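Local atomic coordinates of SusD superfamily protein (Bacteroides vulgatus ATCC 8482, PDB entry 3JQ0), a protein that probably binds glycans or other nutrients at the outer membrane of the bacterium. Residues Ala213-Asn216 and Val217-Ala220. Numbering follows the deposited sequence.
Sequences AFEN and VKKA
E215 and K218, three residues apart, form a salt bridge, K218 NZ lying 2.9 Å from E215 OE1. The two side chains run alongside each other in the same direction; the lysine is extended beyond CG, whereas E215 bends at chi2 (-75°), which turns its carboxylate toward the ammonium group. NZ meets OE1 on the syn side, 25° out of the carboxylate plane. A leucine in place of E215 would probably leave the K218 ammonium without this carboxylate mate and its end less fixed. One residue on, the spacing repeats with an amide: K219, bent at its last torsion, brings NZ to 3.1 Å from N216 OD1, tilted from the carbonyl plane. In the backbone, V217 N makes the i to i-4 bond to A213 O (3.2 Å), with a weak second one to F214 O. The following bonds are i to i-3, K218 N to E215 O at 3.1 Å and K219 N to N216 O at 2.9 Å, both donors well above the carbonyl planes: a 3-10-like tightening common toward the C-terminal ends of alpha-helices. V217 to A220 form a type I turn, closed by A220 N to V217 O. In this largely helical SusD-type fold, of a family in the TPR clan, helix 182-199 covers one flank, where Q186 OE1 accepts from N216 ND2 and M187 touches V217; on helix 364-377, L371 meets both E215 and K218.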
loop_
_atom_site.group_PDB
_atom_site.type_symbol
_atom_site.label_atom_id
_atom_site.label_comp_id
_atom_site.label_asym_id
_atom_site.label_seq_id
_atom_site.Cartn_x
_atom_site.Cartn_y
_atom_site.Cartn_z
ATOM N N ALA A 213 -9.363 16.551 6.067
ATOM C CA ALA A 213 -9.800 15.175 5.882
ATOM C C ALA A 213 -9.008 14.205 6.755
ATOM O O ALA A 213 -9.574 13.350 7.457
ATOM C CB ALA A 213 -9.735 14.766 4.408
ATOM N N PHE A 214 -7.678 14.341 6.761
ATOM C CA PHE A 214 -6.874 13.509 7.621
ATOM C C PHE A 214 -7.182 13.722 9.087
ATOM O O PHE A 214 -7.239 12.763 9.880
ATOM C CB PHE A 214 -5.373 13.672 7.331
ATOM C CG PHE A 214 -4.957 13.219 5.942
ATOM C CD1 PHE A 214 -5.216 11.944 5.477
ATOM C CD2 PHE A 214 -4.282 14.080 5.094
ATOM C CE1 PHE A 214 -4.823 11.532 4.240
ATOM C CE2 PHE A 214 -3.884 13.675 3.837
ATOM C CZ PHE A 214 -4.146 12.404 3.413
ATOM N N GLU A 215 -7.442 14.971 9.482
ATOM C CA GLU A 215 -7.857 15.267 10.861
ATOM C C GLU A 215 -9.165 14.560 11.187
ATOM O O GLU A 215 -9.345 14.036 12.286
ATOM C CB GLU A 215 -7.949 16.762 11.094
ATOM C CG GLU A 215 -6.660 17.530 11.052
ATOM C CD GLU A 215 -5.753 17.378 12.246
ATOM O OE1 GLU A 215 -6.013 16.504 13.128
ATOM O OE2 GLU A 215 -4.723 18.138 12.277
ATOM N N ASN A 216 -10.071 14.539 10.224
ATOM C CA ASN A 216 -11.372 13.877 10.445
ATOM C C ASN A 216 -11.276 12.388 10.712
ATOM O O ASN A 216 -12.104 11.826 11.404
ATOM C CB ASN A 216 -12.322 14.094 9.296
ATOM C CG ASN A 216 -12.943 15.438 9.276
ATOM O OD1 ASN A 216 -12.969 16.179 10.259
ATOM N ND2 ASN A 216 -13.469 15.769 8.100
ATOM N N VAL A 217 -10.244 11.752 10.159
ATOM C CA VAL A 217 -10.034 10.314 10.431
ATOM C C VAL A 217 -9.961 10.023 11.930
ATOM O O VAL A 217 -10.445 8.974 12.397
ATOM C CB VAL A 217 -8.733 9.848 9.699
ATOM C CG1 VAL A 217 -8.321 8.448 10.143
ATOM C CG2 VAL A 217 -8.897 9.948 8.193
ATOM N N LYS A 218 -9.433 10.979 12.689
ATOM C CA LYS A 218 -9.313 10.861 14.124
ATOM C C LYS A 218 -10.645 10.766 14.850
ATOM O O LYS A 218 -10.682 10.383 16.025
ATOM C CB LYS A 218 -8.497 12.018 14.685
ATOM C CG LYS A 218 -7.091 12.171 14.085
ATOM C CD LYS A 218 -6.372 13.357 14.676
ATOM C CE LYS A 218 -4.968 13.504 14.238
ATOM N NZ LYS A 218 -4.375 14.771 14.706
ATOM N N LYS A 219 -11.740 11.097 14.172
ATOM C CA LYS A 219 -13.100 10.921 14.739
ATOM C C LYS A 219 -13.475 9.462 14.910
ATOM O O LYS A 219 -14.402 9.134 15.665
ATOM C CB LYS A 219 -14.147 11.572 13.837
ATOM C CG LYS A 219 -14.074 13.084 13.802
ATOM C CD LYS A 219 -15.009 13.674 12.760
ATOM C CE LYS A 219 -15.040 15.219 12.722
ATOM N NZ LYS A 219 -13.817 15.926 13.269
ATOM N N ALA A 220 -12.832 8.567 14.166
ATOM C CA ALA A 220 -13.067 7.160 14.337
ATOM C C ALA A 220 -12.219 6.640 15.532
ATOM O O ALA A 220 -11.300 7.296 16.028
ATOM C CB ALA A 220 -12.749 6.415 13.053
#